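Local coordinates for substrate binding periplasmic protein (Ralstonia solanacearum, PDB 3LOP), which binds leucine and probably serves as a periplasmic receptor that delivers an amino acid to a membrane transporter, at residues 33-38 with 272-277; 60-65 with 86-91; 78-83 with 100-105; 144-149 with 170-175; 174-179 with 189-194. One frame throughout, in Å; residues are numbered along the deposited sequence.

Interaction 1: residues 33-38 with 272-277. With EDO (1,2-ethanediol), chain C.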
# COMPACT_ATOMS: atom_id res chain seq x y z
N PHE A 33 8.80 14.25 -6.22
CA PHE A 33 8.51 15.56 -6.78
C PHE A 33 9.63 16.57 -6.56
O PHE A 33 9.91 17.38 -7.43
CB PHE A 33 7.17 16.08 -6.26
CG PHE A 33 5.98 15.33 -6.79
CD1 PHE A 33 5.88 15.04 -8.15
CD2 PHE A 33 4.96 14.91 -5.94
CE1 PHE A 33 4.79 14.34 -8.65
CE2 PHE A 33 3.86 14.21 -6.44
CZ PHE A 33 3.78 13.93 -7.80
N ASP A 34 10.29 16.52 -5.40
CA ASP A 34 11.41 17.43 -5.16
C ASP A 34 12.52 17.11 -6.15
O ASP A 34 13.16 18.01 -6.69
CB ASP A 34 11.95 17.28 -3.73
CG ASP A 34 11.06 17.92 -2.68
OD1 ASP A 34 10.24 18.79 -3.04
OD2 ASP A 34 11.18 17.56 -1.49
N TRP A 35 12.73 15.82 -6.39
CA TRP A 35 13.74 15.33 -7.32
C TRP A 35 13.39 15.79 -8.74
O TRP A 35 14.25 16.30 -9.47
CB TRP A 35 13.77 13.80 -7.21
CG TRP A 35 14.46 13.00 -8.29
CD1 TRP A 35 13.90 12.01 -9.04
CD2 TRP A 35 15.86 13.00 -8.62
NE1 TRP A 35 14.85 11.38 -9.80
CE2 TRP A 35 16.06 11.96 -9.56
CE3 TRP A 35 16.97 13.76 -8.20
CZ2 TRP A 35 17.32 11.67 -10.10
CZ3 TRP A 35 18.22 13.46 -8.74
CH2 TRP A 35 18.38 12.42 -9.68
N LEU A 36 12.13 15.64 -9.11
CA LEU A 36 11.66 16.06 -10.42
C LEU A 36 11.87 17.56 -10.59
O LEU A 36 12.33 18.02 -11.64
CB LEU A 36 10.17 15.72 -10.58
CG LEU A 36 9.50 16.09 -11.90
CD1 LEU A 36 10.14 15.31 -13.04
CD2 LEU A 36 8.01 15.78 -11.81
N ASN A 37 11.54 18.32 -9.55
CA ASN A 37 11.74 19.76 -9.61
C ASN A 37 13.23 20.10 -9.72
O ASN A 37 13.62 20.98 -10.44
CB ASN A 37 11.10 20.46 -8.40
CG ASN A 37 9.58 20.51 -8.47
OD1 ASN A 37 8.99 20.49 -9.56
ND2 ASN A 37 8.93 20.60 -7.31
N LEU A 38 14.10 19.40 -9.02
CA LEU A 38 15.51 19.73 -9.16
C LEU A 38 15.97 19.52 -10.61
O LEU A 38 16.91 20.18 -11.08
CB LEU A 38 16.35 18.85 -8.25
CG LEU A 38 16.38 19.14 -6.75
CD1 LEU A 38 17.32 18.15 -6.09
CD2 LEU A 38 16.85 20.57 -6.51
N ARG A 272 17.22 10.81 -3.05
CA ARG A 272 17.40 11.15 -1.64
C ARG A 272 18.67 11.97 -1.44
O ARG A 272 18.66 12.98 -0.74
CB ARG A 272 17.45 9.87 -0.80
CG ARG A 272 17.66 10.11 0.68
CD ARG A 272 17.60 8.79 1.45
NE ARG A 272 17.84 8.97 2.88
CZ ARG A 272 19.00 9.33 3.40
NH1 ARG A 272 20.05 9.55 2.62
NH2 ARG A 272 19.12 9.47 4.72
N ALA A 273 19.76 11.53 -2.05
CA ALA A 273 21.03 12.23 -1.90
C ALA A 273 21.01 13.60 -2.57
O ALA A 273 21.45 14.59 -1.99
CB ALA A 273 22.17 11.39 -2.47
N ALA A 274 20.48 13.67 -3.79
CA ALA A 274 20.43 14.93 -4.52
C ALA A 274 19.56 15.98 -3.84
O ALA A 274 19.92 17.16 -3.78
CB ALA A 274 19.92 14.68 -5.94
N VAL A 275 18.41 15.56 -3.33
CA VAL A 275 17.48 16.46 -2.66
C VAL A 275 17.96 16.80 -1.26
O VAL A 275 17.68 17.89 -0.74
CB VAL A 275 16.07 15.84 -2.59
CG1 VAL A 275 15.16 16.67 -1.69
CG2 VAL A 275 15.48 15.74 -3.98
N GLY A 276 18.70 15.88 -0.65
CA GLY A 276 19.19 16.10 0.70
C GLY A 276 18.11 15.78 1.70
O GLY A 276 18.04 16.38 2.78
N ALA A 277 17.25 14.83 1.35
CA ALA A 277 16.15 14.41 2.21
C ALA A 277 16.65 13.42 3.25
O ALA A 277 16.35 12.23 3.20
CB ALA A 277 15.04 13.78 1.37
C1 EDO C . 7.15 18.95 -4.20
O1 EDO C . 7.24 18.09 -3.07
C2 EDO C . 7.04 20.40 -3.73
O2 EDO C . 5.77 20.59 -3.11

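Interaction 2: residues 60-65 with 86-91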
# COMPACT_ATOMS: atom_id res chain seq x y z
N GLN A 60 -12.66 12.37 7.98
CA GLN A 60 -11.64 13.40 7.78
C GLN A 60 -10.99 13.26 6.41
O GLN A 60 -10.57 14.25 5.82
CB GLN A 60 -10.58 13.34 8.88
CG GLN A 60 -9.73 14.60 8.96
CD GLN A 60 -10.56 15.85 9.19
OE1 GLN A 60 -11.29 15.95 10.18
NE2 GLN A 60 -10.45 16.82 8.28
N THR A 61 -10.89 12.03 5.90
CA THR A 61 -10.32 11.83 4.57
C THR A 61 -11.25 12.53 3.58
O THR A 61 -10.81 13.26 2.69
CB THR A 61 -10.22 10.33 4.20
OG1 THR A 61 -9.36 9.66 5.12
CG2 THR A 61 -9.68 10.17 2.78
N VAL A 62 -12.55 12.30 3.76
CA VAL A 62 -13.56 12.91 2.90
C VAL A 62 -13.47 14.43 2.95
O VAL A 62 -13.41 15.09 1.92
CB VAL A 62 -14.98 12.47 3.32
CG1 VAL A 62 -16.02 13.31 2.60
CG2 VAL A 62 -15.18 11.00 2.98
N ARG A 63 -13.44 15.00 4.16
CA ARG A 63 -13.36 16.45 4.29
C ARG A 63 -12.07 17.00 3.70
O ARG A 63 -12.08 18.01 3.00
CB ARG A 63 -13.48 16.87 5.76
CG ARG A 63 -14.89 16.71 6.33
CD ARG A 63 -15.06 17.49 7.63
NE ARG A 63 -14.31 16.92 8.74
CZ ARG A 63 -14.66 15.82 9.40
NH1 ARG A 63 -15.76 15.16 9.05
NH2 ARG A 63 -13.91 15.37 10.39
N ASN A 64 -10.95 16.34 3.99
CA ASN A 64 -9.66 16.78 3.47
C ASN A 64 -9.64 16.86 1.95
O ASN A 64 -9.26 17.89 1.38
CB ASN A 64 -8.54 15.84 3.91
CG ASN A 64 -8.10 16.07 5.34
OD1 ASN A 64 -8.61 16.95 6.04
ND2 ASN A 64 -7.13 15.28 5.78
N VAL A 65 -10.05 15.79 1.29
CA VAL A 65 -10.04 15.77 -0.16
C VAL A 65 -10.96 16.82 -0.77
O VAL A 65 -10.57 17.52 -1.70
CB VAL A 65 -10.40 14.37 -0.70
CG1 VAL A 65 -10.47 14.40 -2.23
CG2 VAL A 65 -9.34 13.37 -0.26
N VAL A 86 -10.82 5.10 1.32
CA VAL A 86 -10.99 5.27 -0.12
C VAL A 86 -12.41 4.92 -0.54
O VAL A 86 -12.99 5.60 -1.38
CB VAL A 86 -10.00 4.40 -0.91
CG1 VAL A 86 -10.24 4.57 -2.40
CG2 VAL A 86 -8.57 4.79 -0.56
N GLU A 87 -12.98 3.87 0.05
CA GLU A 87 -14.34 3.49 -0.31
C GLU A 87 -15.33 4.61 0.03
O GLU A 87 -16.35 4.76 -0.64
CB GLU A 87 -14.73 2.17 0.36
CG GLU A 87 -13.90 0.99 -0.14
CD GLU A 87 -14.37 -0.36 0.37
OE1 GLU A 87 -15.02 -0.41 1.44
OE2 GLU A 87 -14.06 -1.38 -0.28
N ALA A 88 -15.02 5.39 1.06
CA ALA A 88 -15.89 6.51 1.43
C ALA A 88 -15.77 7.60 0.37
O ALA A 88 -16.76 8.22 -0.02
CB ALA A 88 -15.50 7.06 2.80
N LEU A 89 -14.55 7.84 -0.12
CA LEU A 89 -14.36 8.85 -1.16
C LEU A 89 -15.17 8.47 -2.40
O LEU A 89 -15.72 9.33 -3.08
CB LEU A 89 -12.88 8.97 -1.54
CG LEU A 89 -11.93 9.57 -0.51
CD1 LEU A 89 -10.50 9.49 -1.02
CD2 LEU A 89 -12.32 11.01 -0.23
N MSE A 90 -15.23 7.17 -2.69
CA MSE A 90 -15.97 6.68 -3.84
C MSE A 90 -17.47 6.75 -3.58
O MSE A 90 -18.22 7.37 -4.33
CB MSE A 90 -15.56 5.24 -4.16
CG MSE A 90 -14.07 5.05 -4.44
SE MSE A 90 -13.57 3.25 -4.97
CE MSE A 90 -13.77 2.35 -3.29
N ARG A 91 -17.89 6.12 -2.49
CA ARG A 91 -19.30 6.07 -2.10
C ARG A 91 -19.95 7.44 -1.95
O ARG A 91 -21.07 7.66 -2.43
CB ARG A 91 -19.45 5.30 -0.79
CG ARG A 91 -20.88 5.14 -0.31
CD ARG A 91 -20.92 4.48 1.07
NE ARG A 91 -20.19 3.22 1.10
CZ ARG A 91 -19.01 3.06 1.71
NH1 ARG A 91 -18.43 4.07 2.33
NH2 ARG A 91 -18.41 1.87 1.68

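Interaction 3: residues 78-83 with 100-105. With LEU (leucine), chain B.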
# COMPACT_ATOMS: atom_id res chain seq x y z
N LEU A 78 -3.10 11.61 -4.61
CA LEU A 78 -2.18 10.47 -4.49
C LEU A 78 -2.26 9.68 -3.19
O LEU A 78 -2.52 10.22 -2.12
CB LEU A 78 -0.73 10.95 -4.62
CG LEU A 78 -0.09 11.27 -5.96
CD1 LEU A 78 1.30 11.87 -5.71
CD2 LEU A 78 0.03 10.00 -6.79
N THR A 79 -2.02 8.38 -3.33
CA THR A 79 -1.93 7.40 -2.24
C THR A 79 -2.73 7.56 -0.94
O THR A 79 -2.14 7.69 0.14
CB THR A 79 -0.45 7.23 -1.83
OG1 THR A 79 0.02 8.43 -1.22
CG2 THR A 79 0.40 6.94 -3.06
N VAL A 80 -4.05 7.54 -1.03
CA VAL A 80 -4.87 7.64 0.18
C VAL A 80 -4.76 6.30 0.90
O VAL A 80 -4.75 5.23 0.27
CB VAL A 80 -6.34 7.93 -0.17
CG1 VAL A 80 -7.21 7.82 1.08
CG2 VAL A 80 -6.46 9.33 -0.76
N VAL A 81 -4.66 6.35 2.22
CA VAL A 81 -4.52 5.14 3.04
C VAL A 81 -5.83 4.68 3.66
O VAL A 81 -6.63 5.49 4.13
CB VAL A 81 -3.50 5.38 4.18
CG1 VAL A 81 -3.45 4.17 5.11
CG2 VAL A 81 -2.13 5.67 3.60
N GLY A 82 -6.04 3.36 3.65
CA GLY A 82 -7.24 2.80 4.24
C GLY A 82 -8.33 2.40 3.26
O GLY A 82 -8.87 3.25 2.54
N THR A 83 -8.66 1.12 3.23
CA THR A 83 -9.70 0.62 2.35
C THR A 83 -11.01 1.36 2.64
O THR A 83 -11.69 1.80 1.71
CB THR A 83 -9.92 -0.90 2.55
OG1 THR A 83 -8.78 -1.61 2.06
CG2 THR A 83 -11.15 -1.37 1.78
N LEU A 100 -11.59 14.49 -9.78
CA LEU A 100 -10.20 14.32 -9.39
C LEU A 100 -9.74 12.87 -9.39
O LEU A 100 -10.25 12.04 -8.64
CB LEU A 100 -10.00 14.90 -7.99
CG LEU A 100 -8.56 15.04 -7.50
CD1 LEU A 100 -7.85 16.10 -8.31
CD2 LEU A 100 -8.55 15.40 -6.02
N PRO A 101 -8.76 12.54 -10.25
CA PRO A 101 -8.28 11.16 -10.29
C PRO A 101 -7.46 10.82 -9.05
O PRO A 101 -6.69 11.65 -8.56
CB PRO A 101 -7.45 11.11 -11.57
CG PRO A 101 -6.94 12.51 -11.69
CD PRO A 101 -8.14 13.35 -11.31
N LEU A 102 -7.65 9.61 -8.53
CA LEU A 102 -6.91 9.13 -7.37
C LEU A 102 -5.93 8.11 -7.91
O LEU A 102 -6.31 7.00 -8.29
CB LEU A 102 -7.86 8.49 -6.35
CG LEU A 102 -7.23 7.63 -5.25
CD1 LEU A 102 -6.07 8.36 -4.61
CD2 LEU A 102 -8.28 7.28 -4.20
N VAL A 103 -4.65 8.48 -7.95
CA VAL A 103 -3.61 7.61 -8.46
C VAL A 103 -2.90 6.86 -7.35
O VAL A 103 -2.45 7.45 -6.37
CB VAL A 103 -2.57 8.42 -9.27
CG1 VAL A 103 -1.45 7.51 -9.75
CG2 VAL A 103 -3.25 9.08 -10.47
N GLY A 104 -2.83 5.54 -7.51
CA GLY A 104 -2.14 4.72 -6.54
C GLY A 104 -2.69 4.66 -5.13
O GLY A 104 -1.94 4.87 -4.18
N PRO A 105 -3.99 4.40 -4.95
CA PRO A 105 -4.52 4.33 -3.58
C PRO A 105 -3.66 3.30 -2.84
O PRO A 105 -3.33 2.25 -3.40
CB PRO A 105 -5.96 3.88 -3.79
CG PRO A 105 -5.93 3.14 -5.11
CD PRO A 105 -5.01 4.01 -5.94
N LEU B . -4.20 1.24 3.14
CA LEU B . -3.96 0.59 4.46
C LEU B . -2.47 0.47 4.72
O LEU B . -2.10 0.33 5.90
CB LEU B . -4.59 -0.79 4.46
CG LEU B . -6.00 -0.62 3.92
CD1 LEU B . -6.37 -1.74 3.05
CD2 LEU B . -6.96 -0.48 5.04
OXT LEU B . -1.70 0.51 3.73

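Interaction 4: residues 144-149 with 170-175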
# COMPACT_ATOMS: atom_id res chain seq x y z
N ILE A 144 -5.22 -22.84 9.05
CA ILE A 144 -4.85 -21.44 8.96
C ILE A 144 -5.73 -20.53 9.81
O ILE A 144 -6.95 -20.67 9.83
CB ILE A 144 -4.92 -20.98 7.48
CG1 ILE A 144 -3.93 -21.81 6.65
CG2 ILE A 144 -4.61 -19.49 7.37
CD1 ILE A 144 -4.01 -21.58 5.15
N GLY A 145 -5.08 -19.61 10.52
CA GLY A 145 -5.79 -18.66 11.34
C GLY A 145 -5.66 -17.30 10.68
O GLY A 145 -4.75 -17.08 9.88
N VAL A 146 -6.56 -16.38 11.00
CA VAL A 146 -6.50 -15.05 10.40
C VAL A 146 -6.75 -13.93 11.40
O VAL A 146 -7.71 -13.99 12.17
CB VAL A 146 -7.55 -14.90 9.27
CG1 VAL A 146 -7.43 -13.52 8.63
CG2 VAL A 146 -7.37 -15.99 8.22
N LEU A 147 -5.87 -12.94 11.40
CA LEU A 147 -6.02 -11.76 12.24
C LEU A 147 -6.61 -10.75 11.26
O LEU A 147 -6.03 -10.53 10.20
CB LEU A 147 -4.67 -11.24 12.73
CG LEU A 147 -4.75 -9.85 13.39
CD1 LEU A 147 -5.45 -9.97 14.74
CD2 LEU A 147 -3.37 -9.26 13.55
N TYR A 148 -7.75 -10.15 11.59
CA TYR A 148 -8.34 -9.19 10.68
C TYR A 148 -8.83 -7.91 11.34
O TYR A 148 -9.32 -7.93 12.48
CB TYR A 148 -9.50 -9.82 9.90
CG TYR A 148 -10.71 -10.18 10.74
CD1 TYR A 148 -10.74 -11.35 11.50
CD2 TYR A 148 -11.84 -9.36 10.77
CE1 TYR A 148 -11.86 -11.69 12.27
CE2 TYR A 148 -12.96 -9.69 11.53
CZ TYR A 148 -12.96 -10.85 12.27
OH TYR A 148 -14.07 -11.19 13.02
N GLN A 149 -8.71 -6.80 10.62
CA GLN A 149 -9.16 -5.52 11.13
C GLN A 149 -10.69 -5.50 11.06
O GLN A 149 -11.28 -5.96 10.08
CB GLN A 149 -8.56 -4.39 10.29
CG GLN A 149 -8.90 -2.98 10.78
CD GLN A 149 -7.98 -1.94 10.19
OE1 GLN A 149 -6.85 -1.75 10.65
NE2 GLN A 149 -8.45 -1.26 9.15
N LEU A 170 -10.87 -26.40 1.69
CA LEU A 170 -10.44 -26.06 3.04
C LEU A 170 -11.18 -24.83 3.53
O LEU A 170 -11.85 -24.14 2.76
CB LEU A 170 -8.93 -25.79 3.07
CG LEU A 170 -7.99 -26.96 2.76
CD1 LEU A 170 -6.58 -26.43 2.55
CD2 LEU A 170 -8.03 -27.96 3.91
N ALA A 171 -11.08 -24.55 4.83
CA ALA A 171 -11.73 -23.38 5.41
C ALA A 171 -10.86 -22.84 6.54
O ALA A 171 -10.01 -23.55 7.07
CB ALA A 171 -13.11 -23.76 5.94
N ILE A 172 -11.08 -21.58 6.90
CA ILE A 172 -10.32 -20.96 7.97
C ILE A 172 -10.56 -21.70 9.28
O ILE A 172 -11.70 -22.01 9.62
CB ILE A 172 -10.72 -19.48 8.13
CG1 ILE A 172 -10.33 -18.71 6.86
CG2 ILE A 172 -10.04 -18.87 9.36
CD1 ILE A 172 -10.82 -17.27 6.84
N THR A 173 -9.48 -21.99 10.00
CA THR A 173 -9.57 -22.71 11.27
C THR A 173 -9.98 -21.80 12.42
O THR A 173 -10.75 -22.20 13.30
CB THR A 173 -8.23 -23.39 11.61
OG1 THR A 173 -8.00 -24.46 10.70
CG2 THR A 173 -8.24 -23.93 13.04
N ALA A 174 -9.45 -20.58 12.43
CA ALA A 174 -9.75 -19.63 13.48
C ALA A 174 -9.51 -18.21 12.99
O ALA A 174 -8.65 -17.98 12.15
CB ALA A 174 -8.88 -19.91 14.70
N MSE A 175 -10.28 -17.27 13.52
CA MSE A 175 -10.11 -15.88 13.15
C MSE A 175 -10.32 -15.00 14.37
O MSE A 175 -11.06 -15.36 15.29
CB MSE A 175 -11.09 -15.48 12.03
CG MSE A 175 -12.56 -15.65 12.36
SE MSE A 175 -13.69 -15.09 10.89
CE MSE A 175 -13.48 -16.64 9.75
O HOH W 1 -7.53 -23.87 7.84

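Interaction 5: residues 174-179 with 189-194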
# COMPACT_ATOMS: atom_id res chain seq x y z
N ALA A 174 -9.45 -20.58 12.43
CA ALA A 174 -9.75 -19.63 13.48
C ALA A 174 -9.51 -18.21 12.99
O ALA A 174 -8.65 -17.98 12.15
CB ALA A 174 -8.88 -19.91 14.70
N MSE A 175 -10.28 -17.27 13.52
CA MSE A 175 -10.11 -15.88 13.15
C MSE A 175 -10.32 -15.00 14.37
O MSE A 175 -11.06 -15.36 15.29
CB MSE A 175 -11.09 -15.48 12.03
CG MSE A 175 -12.56 -15.65 12.36
SE MSE A 175 -13.69 -15.09 10.89
CE MSE A 175 -13.48 -16.64 9.75
N ALA A 176 -9.64 -13.86 14.39
CA ALA A 176 -9.72 -12.92 15.50
C ALA A 176 -9.55 -11.52 14.94
O ALA A 176 -8.73 -11.28 14.06
CB ALA A 176 -8.64 -13.22 16.52
N SER A 177 -10.31 -10.58 15.49
CA SER A 177 -10.27 -9.20 15.03
C SER A 177 -9.67 -8.21 16.02
O SER A 177 -9.38 -8.55 17.16
CB SER A 177 -11.68 -8.74 14.68
OG SER A 177 -12.48 -8.67 15.86
N TYR A 178 -9.49 -6.98 15.54
CA TYR A 178 -8.98 -5.88 16.36
C TYR A 178 -9.60 -4.63 15.74
O TYR A 178 -9.90 -4.60 14.55
CB TYR A 178 -7.45 -5.83 16.31
CG TYR A 178 -6.88 -5.32 15.02
CD1 TYR A 178 -6.76 -3.95 14.78
CD2 TYR A 178 -6.50 -6.20 14.01
CE1 TYR A 178 -6.28 -3.47 13.56
CE2 TYR A 178 -6.02 -5.73 12.79
CZ TYR A 178 -5.92 -4.37 12.57
OH TYR A 178 -5.47 -3.90 11.36
N PRO A 179 -9.82 -3.58 16.55
CA PRO A 179 -10.42 -2.31 16.08
C PRO A 179 -9.53 -1.48 15.16
O PRO A 179 -8.34 -1.32 15.41
CB PRO A 179 -10.72 -1.57 17.39
CG PRO A 179 -10.77 -2.66 18.43
CD PRO A 179 -9.65 -3.56 18.01
N VAL A 189 -4.60 -12.02 20.17
CA VAL A 189 -3.45 -12.84 20.48
C VAL A 189 -3.88 -14.02 21.36
O VAL A 189 -3.46 -15.15 21.13
CB VAL A 189 -2.36 -12.03 21.23
CG1 VAL A 189 -1.23 -12.96 21.66
CG2 VAL A 189 -1.83 -10.92 20.33
N ASP A 190 -4.74 -13.75 22.34
CA ASP A 190 -5.21 -14.81 23.22
C ASP A 190 -5.91 -15.90 22.40
O ASP A 190 -5.64 -17.09 22.57
CB ASP A 190 -6.21 -14.28 24.26
CG ASP A 190 -5.59 -13.27 25.21
OD1 ASP A 190 -4.38 -13.37 25.50
OD2 ASP A 190 -6.33 -12.38 25.68
N LYS A 191 -6.81 -15.48 21.52
CA LYS A 191 -7.57 -16.40 20.70
C LYS A 191 -6.74 -17.23 19.72
O LYS A 191 -6.93 -18.44 19.61
CB LYS A 191 -8.66 -15.64 19.93
CG LYS A 191 -9.65 -16.55 19.22
CD LYS A 191 -10.79 -15.75 18.61
CE LYS A 191 -11.82 -16.68 17.98
NZ LYS A 191 -12.93 -15.92 17.33
N LEU A 192 -5.82 -16.59 19.00
CA LEU A 192 -5.02 -17.32 18.04
C LEU A 192 -3.94 -18.20 18.67
O LEU A 192 -3.52 -19.19 18.08
CB LEU A 192 -4.42 -16.35 17.02
CG LEU A 192 -5.49 -15.71 16.12
CD1 LEU A 192 -4.87 -14.69 15.19
CD2 LEU A 192 -6.20 -16.80 15.33
N LEU A 193 -3.51 -17.84 19.88
CA LEU A 193 -2.52 -18.65 20.58
C LEU A 193 -3.16 -19.99 20.94
O LEU A 193 -2.52 -21.04 20.88
CB LEU A 193 -2.07 -17.97 21.88
CG LEU A 193 -0.91 -16.97 21.83
CD1 LEU A 193 -0.79 -16.28 23.18
CD2 LEU A 193 0.38 -17.71 21.49
N ALA A 194 -4.44 -19.93 21.30
CA ALA A 194 -5.21 -21.12 21.68
C ALA A 194 -5.60 -21.98 20.49
O ALA A 194 -5.86 -23.17 20.64
CB ALA A 194 -6.46 -20.70 22.46
O HOH W 2 -12.35 -18.49 15.31

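Interaction 1: residues 33-38 with 272-277
The six-membered ring of Trp35 overlaps the methyl of Ala274, its CZ3 lying 3.5 Å from Ala274 CB. The approach is oblique, and the indole reaches it because CG stands anti to the backbone N (chi1 165°), which swings the ring out toward helix 263-275. At the far side of the indole, NE1 is hydrogen-bonded to Glu267 of that same helix, which limits how the ring can turn. Val275 does most of the remaining work, with its two methyls splitting the job. CG2 settles on the helix backbone, 3.7 Å from Trp35 N, and also meets Leu38 CD1 at 3.7 Å; CG1 faces Asp34 CB at 3.9 Å, the two side chains crossing at about a right angle. Leu38 CD1 additionally rests against Ala274 O. No hydrogen bond links the two segments themselves, and the carboxylate of Asp34 is occupied by others: OD2 pairs with Arg30, while OD1 accepts from O1 of an ethanediol at 3.1 Å, probably a molecule of the crystallisation liquor. Just past Val275 the helix stops. Gly276 turns to positive phi (81°) and Ala277 N returns to Arg272 O at 3.1 Å. This is a Schellman C-cap, so what meets helix 19-38, at the surface of the periplasmic binding protein fold, is the capped last turn of helix 263-275.

Interaction 2: residues 60-65 with 86-91
Apolar packing carries this contact, and Leu89 is its main piece. Its CG lies anti to the carbonyl carbon (chi1 -69°), and from there the two methyls reach helix 58-71. CD2 touches Val65 CG2 at 3.8 Å and Val62 CA at 3.9 Å. CD1 meets Thr61 CG2 at 3.9 Å, with the Thr61 and Leu89 side chains set crosswise. Beside it, Val62 CG2 meets Ala88 CB at 4.0 Å. Val94 of the next helix touches Val62, Val65 and Leu89 as well.

No hydrogen bond links the two segments, but Thr61 turns its methyl to Leu89 and its hydroxyl to Asn85 of helix 83-91, so one polar bond does tie the helices together. Away from Leu89, the Gln60 amide works both ways: NE2 donates to Asn64 OD1 at 2.9 Å in a fairly straight bond, and OE1 accepts from Arg63 NH2 at 2.7 Å, with the donor well above the carbonyl plane. Asn64 ND2 in turn binds Asp53 O and Ser11 OG.

The segment axes pass 9.1 Å apart at a crossing angle of -57°. Two neighbouring helices, joined through strand 74-78 and packed together beside a parallel sheet, belong to the alpha/beta lobe of a periplasmic binding protein.

Interaction 3: residues 78-83 with 100-105
Residues 78-83 and 100-105 run parallel through a single bridge, Leu78 with Val103, after which the backbone of Thr79 twists to positive phi and leaves the strand. The bridge is fastened by Thr79 N, which donates to Val103 O at 3.2 Å and arrives nearly along the C=O axis. Two CA-H...O contacts flank it: Leu78 CA approaches the same Val103 O at 3.6 Å, and Thr79 CA lies 3.2 Å from Gly104 O.

Leu78 and Val103 run alongside one another on the same face of the sheet, with Leu78 CD2 3.9 Å from Val103 CB; both also touch Leu296 of helix 284-303. Val80 instead stands nearly perpendicular to Leu102, its CG2 meeting Leu102 CD1 at 4.0 Å. Thr79 turns its methyl toward residues 100-105, CG2 sitting 3.3 Å from Gly104 O, while OG1 takes the crowded position between N and carbonyl carbon (chi1 68°) and has a weak hydrogen bond from Gln10. Gly104 also has positive phi and ends the short strand 102-103.

Beyond that point residues 81-83 reach the bound leucine and line its pocket, with Val81 CG1 3.6 Å from the ligand N, and Gly82 is the N-cap of helix 83-91. The chemistry thus divides along the segment: methyl packing and one hydrogen bond join the buried strand ends, a pairing continued by Pro101 with Leu77 and Val80 with Ala106, whereas residues 81-83 wall the pocket in which Ala106, Gln18 and Arg285 supply polar bonds to the leucine.

Interaction 4: residues 144-149 with 170-175
A water joins Ile144 to Thr173 and Ala171, gripped by three groups: it accepts from Ile144 N at 2.8 Å and from Thr173 OG1, and donates to Ala171 O at 2.6 Å. It sits where the two strands of a beta-alpha-beta unit begin to pair, strand 144-149 with strand 174-178, helix 152-166 making the crossover between them. The pairing is parallel. Thr173 N donates to Ile144 O at 2.9 Å, and Val146 N to Ala174 O at the same length; Gly145 CA also points a hydrogen at Ala174 O.

On one side of the sheet, Val146 and Ile172 lie athwart each other, Val146 CG2 against Ile172 CD1 at 3.9 Å. The helix covers this side, with Ile158 on Val146. Further along, Met175 (selenomethionine) approaches the Tyr148 ring obliquely in a Met-aromatic contact, SE 5.0 Å from the ring centroid. Tyr148 carries CG between its backbone N and carbonyl carbon (chi1 67°), which brings the ring over to the neighbouring strand, where CE1 meets Met175 CB. One polar atom is left over: Ala174 N, buried here, has no partner in the model and lies 3.6 Å from Ile144 O.

Interaction 5: residues 174-179 with 189-194
The flat peptide group of Met175 takes Lys191 end-on at its carbonyl oxygen, not over a face: NZ donates to Met175 O at 2.8 Å, with a C=O...N angle of 173°. Lys191 gets there fully stretched, CG anti to the backbone N (chi1 -171°) and every later torsion extended, so that the side chain runs from the helix to the strand beside Ala176. Its CD lies 3.9 Å from Ala176 CB and 3.4 Å from Met175 O, and the aliphatic part therefore shares the contact with the ammonium end. A water lies nearby, accepting from Met175 N at 3.0 Å and, weakly, from Lys191 NZ.

Strand 174-178 is an edge strand of the four-stranded parallel sheet in this lobe, and helix 186-194 follows it in the chain and runs back nearly antiparallel, the segment axes 168° apart and 7.9 Å at closest approach.

Leu192 fills the apolar side of the meeting. Its CG sits 4.0 Å from Ala176 CB, and CD2 reaches Ala174 CB at 4.2 Å. Phe212 of helix 206-218 touches the same leucine. Met175 CB points away from helix 186-194; its side chain touches Ile158 and Glu162 of helix 152-166.

Interactions 1, 2 and 3 gather around the five-stranded sheet, while interactions 4 and 5 sit at the four-stranded one, as in the two lobes of a periplasmic binding protein. Interaction 3 joins the first group: Leu78 CD1 touches Phe33 CE2 of 33-38 at 3.5 Å, and Val80 CG1 meets Val86 CG2 of 86-91 at 3.7 Å. It also reaches the leucine through Val81, Gly82 and Thr83; the Thr61 side chain of interaction 2 lies about 10 Å from that ligand, and the Tyr148 side chain of interaction 4 about 11 Å. Interactions 4 and 5 share Ala174 and Met175. The centres of interactions 1 and 4 are 44 Å apart.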